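Local coordinates for protein chloromuconate cycloisomerase (Rhodococcus opacus, PDB 4M0X) that belongs to the enolase superfamily and binds a manganese (II) ion in its barrel domain, at residues A[190-195]-A[217-222]; A[292-297]-A[320-325]; A[163-168]-A[194-199]. All blocks are in the same frame, centred on the assembly; numbering follows the deposited sequence.

Interaction 1: A[190-195]-A[217-222]; sequences ECAVIV and GVTVAE. With MN (manganese (II) ion), chain C.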
loop_
_atom_site.group_PDB
_atom_site.type_symbol
_atom_site.label_atom_id
_atom_site.label_comp_id
_atom_site.label_asym_id
_atom_site.label_seq_id
_atom_site.Cartn_x
_atom_site.Cartn_y
_atom_site.Cartn_z
ATOM N N GLU A 190 -17.527 32.492 15.849
ATOM C CA GLU A 190 -17.470 31.401 16.835
ATOM C C GLU A 190 -18.377 30.168 16.549
ATOM O O GLU A 190 -18.208 29.123 17.183
ATOM C CB GLU A 190 -17.685 31.947 18.264
ATOM N N CYS A 191 -19.302 30.276 15.590
ATOM C CA CYS A 191 -20.302 29.215 15.323
ATOM C C CYS A 191 -19.834 27.966 14.555
ATOM O O CYS A 191 -18.870 28.017 13.796
ATOM C CB CYS A 191 -21.465 29.815 14.556
ATOM S SG CYS A 191 -22.456 30.919 15.571
ATOM N N ALA A 192 -20.541 26.849 14.723
ATOM C CA ALA A 192 -20.320 25.704 13.844
ATOM C C ALA A 192 -21.178 25.865 12.579
ATOM O O ALA A 192 -22.377 26.205 12.644
ATOM C CB ALA A 192 -20.633 24.393 14.553
ATOM N N VAL A 193 -20.577 25.651 11.418
ATOM C CA VAL A 193 -21.378 25.586 10.207
ATOM C C VAL A 193 -21.034 24.341 9.418
ATOM O O VAL A 193 -19.892 24.182 8.992
ATOM C CB VAL A 193 -21.158 26.786 9.295
ATOM C CG1 VAL A 193 -22.137 26.725 8.126
ATOM C CG2 VAL A 193 -21.309 28.080 10.081
ATOM N N ILE A 194 -22.010 23.455 9.252
ATOM C CA ILE A 194 -21.901 22.360 8.316
ATOM C C ILE A 194 -22.466 22.818 6.982
ATOM O O ILE A 194 -23.433 23.562 6.961
ATOM C CB ILE A 194 -22.772 21.181 8.763
ATOM C CG1 ILE A 194 -22.255 20.607 10.067
ATOM C CG2 ILE A 194 -22.874 20.113 7.666
ATOM C CD1 ILE A 194 -23.336 19.906 10.853
ATOM N N VAL A 195 -21.887 22.358 5.872
ATOM C CA VAL A 195 -22.576 22.431 4.556
ATOM C C VAL A 195 -22.839 21.033 3.970
ATOM O O VAL A 195 -21.948 20.161 3.973
ATOM C CB VAL A 195 -21.819 23.312 3.531
ATOM C CG1 VAL A 195 -21.656 24.728 4.060
ATOM C CG2 VAL A 195 -20.471 22.725 3.192
ATOM N N GLY A 217 -15.841 30.458 7.198
ATOM C CA GLY A 217 -16.346 29.988 8.490
ATOM C C GLY A 217 -17.066 28.653 8.506
ATOM O O GLY A 217 -17.495 28.191 9.565
ATOM N N VAL A 218 -17.209 28.034 7.333
ATOM C CA VAL A 218 -17.797 26.702 7.262
ATOM C C VAL A 218 -16.853 25.762 7.958
ATOM O O VAL A 218 -15.645 25.809 7.743
ATOM C CB VAL A 218 -18.059 26.226 5.829
ATOM C CG1 VAL A 218 -18.313 24.725 5.808
ATOM C CG2 VAL A 218 -19.244 26.976 5.273
ATOM N N THR A 219 -17.436 24.888 8.762
ATOM C CA THR A 219 -16.706 24.175 9.768
ATOM C C THR A 219 -16.617 22.665 9.544
ATOM O O THR A 219 -15.687 21.986 10.056
ATOM C CB THR A 219 -17.267 24.572 11.125
ATOM O OG1 THR A 219 -16.188 25.132 11.828
ATOM C CG2 THR A 219 -17.813 23.408 11.942
ATOM N N VAL A 220 -17.574 22.161 8.767
ATOM C CA VAL A 220 -17.656 20.751 8.462
ATOM C C VAL A 220 -18.252 20.628 7.076
ATOM O O VAL A 220 -19.089 21.452 6.672
ATOM C CB VAL A 220 -18.539 19.984 9.495
ATOM C CG1 VAL A 220 -18.780 18.542 9.050
ATOM C CG2 VAL A 220 -17.920 19.990 10.895
ATOM N N ALA A 221 -17.829 19.610 6.340
ATOM C CA ALA A 221 -18.449 19.369 5.060
ATOM C C ALA A 221 -19.128 18.018 5.099
ATOM O O ALA A 221 -18.482 16.984 5.245
ATOM C CB ALA A 221 -17.438 19.443 3.941
ATOM N N GLU A 222 -20.446 18.042 4.990
ATOM C CA GLU A 222 -21.190 16.831 4.984
ATOM C C GLU A 222 -21.273 16.328 3.554
ATOM O O GLU A 222 -21.405 17.114 2.639
ATOM C CB GLU A 222 -22.582 17.043 5.586
ATOM C CG GLU A 222 -23.172 15.736 6.107
ATOM C CD GLU A 222 -24.639 15.805 6.475
ATOM O OE1 GLU A 222 -25.062 16.868 6.996
ATOM O OE2 GLU A 222 -25.340 14.779 6.264
HETATM MN MN MN C . -27.043 14.854 4.952
HETATM O O HOH W 1 -28.485 14.148 3.045
HETATM O O HOH W 2 -25.704 14.360 3.249
#
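Gly217 ends the helix before it in a Schellman motif, to which its positive phi (115°) belongs, and its carbonyl O rests near Val193 CG2 at 3.9 Å. Val218 comes next. Its CG2 meets Val195 CG1 at 3.5 Å and also lies near Val193 CG1. Val218 stands at about a right angle to both valines across the contact. CG1 of Val218 is anti to the backbone N (chi1 165°), which leaves CG2 beside that N and turned to the two partners. Thr219 gives its backbone N to Val193 O at 2.6 Å. Its CG2 lies on Ala192, near CA and CB. Val220 N reaches the same Val193 O at 3.1 Å, so one carbonyl takes two donors where the strand starts. Val220 O accepts from Val195 N at 3.0 Å, the next parallel bond. Val220 and Ile194 lie side by side and point the same way, with Ile194 CG1 at 3.8 Å from Val220 CB. Ala221 is on the opposite face of the sheet, with Val195. Glu222 N closes the pairing on Val195 O at 2.8 Å. The Glu222 chain is extended and carries OE2 to 2.1 Å from the manganese ion, which Asp196 and Asp247 also bind. Glu222 OE1 forms a salt bridge with Lys165. These are neighbouring parallel strands of the enolase-superfamily barrel, joined by helix 203-215 in a beta-alpha-beta unit. Strand 163-167 borders the first of them and strand 244-246 the second. Met245 packs on Ile194, Val220 and Glu222, while Leu210 and Leu213 of helix 203-215 cover Ala221 and Val218.

Interaction 2: A[292-297]-A[320-325]; sequences GLACFG and LSVGCE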
loop_
_atom_site.group_PDB
_atom_site.type_symbol
_atom_site.label_atom_id
_atom_site.label_comp_id
_atom_site.label_asym_id
_atom_site.label_seq_id
_atom_site.Cartn_x
_atom_site.Cartn_y
_atom_site.Cartn_z
ATOM N N GLY A 292 -12.036 6.280 16.180
ATOM C CA GLY A 292 -11.672 7.634 16.537
ATOM C C GLY A 292 -12.285 8.725 15.687
ATOM O O GLY A 292 -11.777 9.856 15.680
ATOM N N LEU A 293 -13.357 8.383 14.978
ATOM C CA LEU A 293 -14.172 9.346 14.241
ATOM C C LEU A 293 -15.296 9.893 15.103
ATOM O O LEU A 293 -15.915 9.172 15.892
ATOM C CB LEU A 293 -14.784 8.704 12.998
ATOM C CG LEU A 293 -13.778 7.901 12.198
ATOM C CD1 LEU A 293 -14.386 7.088 11.054
ATOM C CD2 LEU A 293 -12.715 8.867 11.717
ATOM N N ALA A 294 -15.568 11.177 14.908
ATOM C CA ALA A 294 -16.667 11.880 15.568
ATOM C C ALA A 294 -18.063 11.463 15.087
ATOM O O ALA A 294 -18.224 10.878 14.015
ATOM C CB ALA A 294 -16.491 13.371 15.380
ATOM N N CYS A 295 -19.073 11.790 15.882
ATOM C CA CYS A 295 -20.451 11.527 15.509
ATOM C C CYS A 295 -21.279 12.786 15.533
ATOM O O CYS A 295 -20.975 13.781 16.240
ATOM C CB CYS A 295 -21.084 10.485 16.421
ATOM S SG CYS A 295 -20.554 8.786 16.118
ATOM N N PHE A 296 -22.335 12.716 14.749
ATOM C CA PHE A 296 -23.277 13.766 14.617
ATOM C C PHE A 296 -24.593 13.081 14.813
ATOM O O PHE A 296 -24.820 11.999 14.251
ATOM C CB PHE A 296 -23.202 14.300 13.211
ATOM C CG PHE A 296 -24.066 15.501 12.958
ATOM C CD1 PHE A 296 -24.041 16.604 13.822
ATOM C CD2 PHE A 296 -24.844 15.569 11.811
ATOM C CE1 PHE A 296 -24.801 17.738 13.551
ATOM C CE2 PHE A 296 -25.600 16.700 11.528
ATOM C CZ PHE A 296 -25.587 17.785 12.397
ATOM N N GLY A 297 -25.446 13.695 15.630
ATOM C CA GLY A 297 -26.803 13.210 15.834
ATOM C C GLY A 297 -27.672 13.753 14.714
ATOM O O GLY A 297 -28.260 14.843 14.837
ATOM N N LEU A 320 -21.113 13.035 20.515
ATOM C CA LEU A 320 -21.835 13.807 19.519
ATOM C C LEU A 320 -21.090 15.104 19.396
ATOM O O LEU A 320 -21.664 16.162 19.632
ATOM C CB LEU A 320 -23.230 14.148 20.002
ATOM C CG LEU A 320 -24.320 13.175 20.376
ATOM C CD1 LEU A 320 -25.431 14.127 20.719
ATOM C CD2 LEU A 320 -24.764 12.251 19.245
ATOM N N SER A 321 -19.807 15.024 19.056
ATOM C CA SER A 321 -18.954 16.215 19.090
ATOM C C SER A 321 -19.275 17.139 17.934
ATOM O O SER A 321 -19.057 18.335 18.038
ATOM C CB SER A 321 -17.468 15.865 19.041
ATOM O OG SER A 321 -17.247 14.480 19.088
ATOM N N VAL A 322 -19.761 16.569 16.832
ATOM C CA VAL A 322 -20.184 17.341 15.688
ATOM C C VAL A 322 -21.525 18.006 16.002
ATOM O O VAL A 322 -21.948 18.920 15.319
ATOM C CB VAL A 322 -20.296 16.440 14.428
ATOM C CG1 VAL A 322 -20.841 17.211 13.239
ATOM C CG2 VAL A 322 -18.928 15.886 14.040
ATOM N N GLY A 323 -22.204 17.538 17.034
ATOM C CA GLY A 323 -23.489 18.091 17.380
ATOM C C GLY A 323 -24.672 17.211 17.053
ATOM O O GLY A 323 -24.519 16.026 16.765
ATOM N N CYS A 324 -25.857 17.795 17.130
ATOM C CA CYS A 324 -27.113 17.121 16.834
ATOM C C CYS A 324 -28.123 18.038 16.058
ATOM O O CYS A 324 -28.339 19.214 16.400
ATOM C CB CYS A 324 -27.696 16.586 18.123
ATOM S SG CYS A 324 -29.427 16.126 18.010
ATOM N N GLU A 325 -28.720 17.500 15.008
ATOM C CA GLU A 325 -29.627 18.286 14.185
ATOM C C GLU A 325 -31.092 17.842 14.349
ATOM O O GLU A 325 -31.833 17.802 13.370
ATOM C CB GLU A 325 -29.205 18.237 12.696
ATOM C CG GLU A 325 -29.065 16.820 12.124
ATOM C CD GLU A 325 -28.912 16.763 10.599
ATOM O OE1 GLU A 325 -28.831 17.819 9.918
ATOM O OE2 GLU A 325 -28.891 15.637 10.054
#
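Phe296 and Val322 cross at about a right angle, with Val322 CG1 close to CD1 and CG of the ring, approaching obliquely. The CG of Phe296 is anti to the backbone N (chi1 -175°), and this sends the ring along residues 320-325, past Gly323 to Glu325. The aliphatic part of Glu325 meets the CE2 and CZ end of the ring: CG lies 3.5 Å from Phe296 CE2 and CB 3.7 Å from Phe296 CZ. The carboxylate and ring planes are 45° apart. Ala294 CB adds a smaller apolar contact, 3.7 Å from Val322 CG2. Three backbone bonds set these side chains in place. Val322 N donates to Cys295 O at 3.1 Å. Gly297 N donates to Gly323 O at 2.8 Å. Glu325 N donates to Gly297 O at 2.7 Å. The two segments are the ends of a beta-alpha-beta unit with helix 304-316 between them. They form the pair of the seventh and eighth strands of the (beta/alpha)7-beta barrel of the enolase superfamily, the eighth only weakly bonded. Cys324 also bonds through its backbone to Thr138 of strand 134-141, the first barrel strand, so the barrel closes here. Gly297 pairs with Cys324, their CA atoms 4.0 Å apart, and Gly297 has no side chain on that face. Gly323 N bonds back to Leu320 O in the turn that leads into the strand. In the next shell, Asp319 OD1 accepts from Cys295 N and Ser321 N and ties the turn to the strand. Glu325 OE2 accepts from Ala299 N. Glu325 OE1 forms a salt bridge with Lys165, and the nearest atom of its side chain is about 5 Å from the manganese ion. Met245 packs on Phe296 and Val322. Leu204 of a neighbouring subunit lies on Ala294 and Val322.

Interaction 3: A[163-168]-A[194-199]; sequences SFKFKM and IVDPNG. With MN (manganese (II) ion), chain C.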
loop_
_atom_site.group_PDB
_atom_site.type_symbol
_atom_site.label_atom_id
_atom_site.label_comp_id
_atom_site.label_asym_id
_atom_site.label_seq_id
_atom_site.Cartn_x
_atom_site.Cartn_y
_atom_site.Cartn_z
ATOM N N SER A 163 -25.065 26.763 16.422
ATOM C CA SER A 163 -24.658 25.709 15.494
ATOM C C SER A 163 -25.603 25.611 14.294
ATOM O O SER A 163 -26.827 25.541 14.458
ATOM C CB SER A 163 -24.559 24.372 16.235
ATOM O OG SER A 163 -23.696 23.485 15.558
ATOM N N PHE A 164 -25.036 25.618 13.089
ATOM C CA PHE A 164 -25.863 25.700 11.852
ATOM C C PHE A 164 -25.464 24.772 10.702
ATOM O O PHE A 164 -24.317 24.309 10.607
ATOM C CB PHE A 164 -25.962 27.151 11.344
ATOM C CG PHE A 164 -26.326 28.115 12.420
ATOM C CD1 PHE A 164 -25.336 28.671 13.238
ATOM C CD2 PHE A 164 -27.652 28.410 12.673
ATOM C CE1 PHE A 164 -25.670 29.529 14.271
ATOM C CE2 PHE A 164 -27.992 29.268 13.710
ATOM C CZ PHE A 164 -27.006 29.837 14.502
ATOM N N LYS A 165 -26.442 24.512 9.839
ATOM C CA LYS A 165 -26.248 23.700 8.652
ATOM C C LYS A 165 -26.898 24.404 7.504
ATOM O O LYS A 165 -28.022 24.908 7.647
ATOM C CB LYS A 165 -26.899 22.324 8.832
ATOM C CG LYS A 165 -26.463 21.276 7.830
ATOM C CD LYS A 165 -27.025 19.938 8.266
ATOM C CE LYS A 165 -26.966 18.920 7.150
ATOM N NZ LYS A 165 -27.955 17.837 7.360
ATOM N N PHE A 166 -26.194 24.435 6.375
ATOM C CA PHE A 166 -26.733 24.947 5.127
ATOM C C PHE A 166 -27.025 23.804 4.199
ATOM O O PHE A 166 -26.124 23.017 3.859
ATOM C CB PHE A 166 -25.742 25.881 4.446
ATOM C CG PHE A 166 -25.659 27.219 5.075
ATOM C CD1 PHE A 166 -26.493 28.235 4.660
ATOM C CD2 PHE A 166 -24.757 27.460 6.086
ATOM C CE1 PHE A 166 -26.420 29.479 5.253
ATOM C CE2 PHE A 166 -24.660 28.700 6.669
ATOM C CZ PHE A 166 -25.496 29.713 6.260
ATOM N N LYS A 167 -28.284 23.693 3.791
ATOM C CA LYS A 167 -28.647 22.605 2.905
ATOM C C LYS A 167 -28.234 23.109 1.527
ATOM O O LYS A 167 -28.432 24.284 1.235
ATOM C CB LYS A 167 -30.139 22.267 3.017
ATOM C CG LYS A 167 -30.433 20.773 3.050
ATOM C CD LYS A 167 -30.698 20.228 4.466
ATOM C CE LYS A 167 -29.995 18.879 4.758
ATOM N NZ LYS A 167 -29.643 17.994 3.593
ATOM N N MET A 168 -27.596 22.248 0.725
ATOM C CA MET A 168 -27.023 22.643 -0.589
ATOM C C MET A 168 -27.324 21.646 -1.705
ATOM O O MET A 168 -27.907 20.588 -1.475
ATOM C CB MET A 168 -25.499 22.887 -0.482
ATOM C CG MET A 168 -25.159 24.108 0.360
ATOM S SD MET A 168 -23.470 24.741 0.395
ATOM C CE MET A 168 -23.202 25.123 -1.324
ATOM N N ILE A 194 -22.010 23.455 9.252
ATOM C CA ILE A 194 -21.901 22.360 8.316
ATOM C C ILE A 194 -22.466 22.818 6.982
ATOM O O ILE A 194 -23.433 23.562 6.961
ATOM C CB ILE A 194 -22.772 21.181 8.763
ATOM C CG1 ILE A 194 -22.255 20.607 10.067
ATOM C CG2 ILE A 194 -22.874 20.113 7.666
ATOM C CD1 ILE A 194 -23.336 19.906 10.853
ATOM N N VAL A 195 -21.887 22.358 5.872
ATOM C CA VAL A 195 -22.576 22.431 4.556
ATOM C C VAL A 195 -22.839 21.033 3.970
ATOM O O VAL A 195 -21.948 20.161 3.973
ATOM C CB VAL A 195 -21.819 23.312 3.531
ATOM C CG1 VAL A 195 -21.656 24.728 4.060
ATOM C CG2 VAL A 195 -20.471 22.725 3.192
ATOM N N ASP A 196 -24.065 20.825 3.491
ATOM C CA ASP A 196 -24.508 19.517 2.986
ATOM C C ASP A 196 -25.055 19.526 1.549
ATOM O O ASP A 196 -26.249 19.735 1.339
ATOM C CB ASP A 196 -25.558 18.927 3.912
ATOM C CG ASP A 196 -25.803 17.471 3.629
ATOM O OD1 ASP A 196 -25.173 16.975 2.680
ATOM O OD2 ASP A 196 -26.605 16.822 4.335
ATOM N N PRO A 197 -24.176 19.315 0.557
ATOM C CA PRO A 197 -24.557 19.206 -0.840
ATOM C C PRO A 197 -25.251 17.885 -1.178
ATOM O O PRO A 197 -25.605 17.662 -2.322
ATOM C CB PRO A 197 -23.212 19.244 -1.570
ATOM C CG PRO A 197 -22.242 19.805 -0.597
ATOM C CD PRO A 197 -22.715 19.338 0.728
ATOM N N ASN A 198 -25.422 16.989 -0.221
ATOM C CA ASN A 198 -26.142 15.763 -0.491
ATOM C C ASN A 198 -25.465 14.935 -1.561
ATOM O O ASN A 198 -26.121 14.277 -2.365
ATOM C CB ASN A 198 -27.592 16.071 -0.865
ATOM C CG ASN A 198 -28.409 16.545 0.337
ATOM O OD1 ASN A 198 -28.697 15.755 1.229
ATOM N ND2 ASN A 198 -28.781 17.837 0.367
ATOM N N GLY A 199 -24.138 14.987 -1.564
ATOM C CA GLY A 199 -23.322 14.196 -2.471
ATOM C C GLY A 199 -23.455 14.565 -3.935
ATOM O O GLY A 199 -23.105 13.777 -4.802
HETATM MN MN MN C . -27.043 14.854 4.952
HETATM O O HOH W 2 -25.704 14.360 3.249
HETATM O O HOH W 1 -28.485 14.148 3.045
#
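Asp196 OD2 is held by three groups. It binds the manganese ion at 2.1 Å, and it forms salt bridges to Lys167 NZ at 3.3 Å and Lys165 NZ at 3.5 Å, both weak as hydrogen bonds. The two lysines reach it differently. Lys165 is extended, runs over Ile194 CG2 with its CG at 3.8 Å, and then passes Asp196 CB with its CE. Lys167 lies alongside Asp196, and its chain bends beyond CG (chi2 100°) to bring NZ back to the carboxylate. The other oxygen, Asp196 OD1, accepts from Asn198 N at 2.9 Å, which makes an Asx turn; the donor stands above the carboxylate plane. Water 2, itself on the metal, donates to OD1 as well. Parallel backbone bonds hold this frame: Ile194 N to Phe164 O, Phe166 N to Ile194 O, Asp196 N to Phe166 O, and Met168 N to Asp196 O. On the face that carries Phe166 and Val195, Met168 SD lies against Val195 CB at 3.8 Å. Helix 173-183 covers that face, with Val180 on both Phe166 and Met168. The strands are joined through this helix in a beta-alpha-beta unit, and their C-terminal ends carry the site, as in other enolase-superfamily barrels. Lys165 NZ also forms salt bridges with Glu325, its stronger partner, and Glu222. With the metal and two lysine nitrogens around OD2, the electron density of the Asp196 carboxylate is probably drawn to that oxygen, while the Asx turn restrains its rotation.

In the fold
All three contacts lie in one barrel, in the C-terminal domain of the enolase fold. Along the chain, interaction 3 opens first, interaction 1 begins on the strand where it ends, and interaction 2 comes last. Interactions 1 and 3 share strand 192-196, with centres about 8 Å apart. The centre of interaction 2 is about 13 Å from that of interaction 1 and about 14 Å from that of interaction 3. It faces them across the barrel interior, where Phe296 CZ meets Ile194 CD1 at 3.5 Å. Interactions 1 and 3 each give the manganese ion a carboxylate. Lys165 links all three through Glu222 and Glu325, so separate strands converge on one metal site.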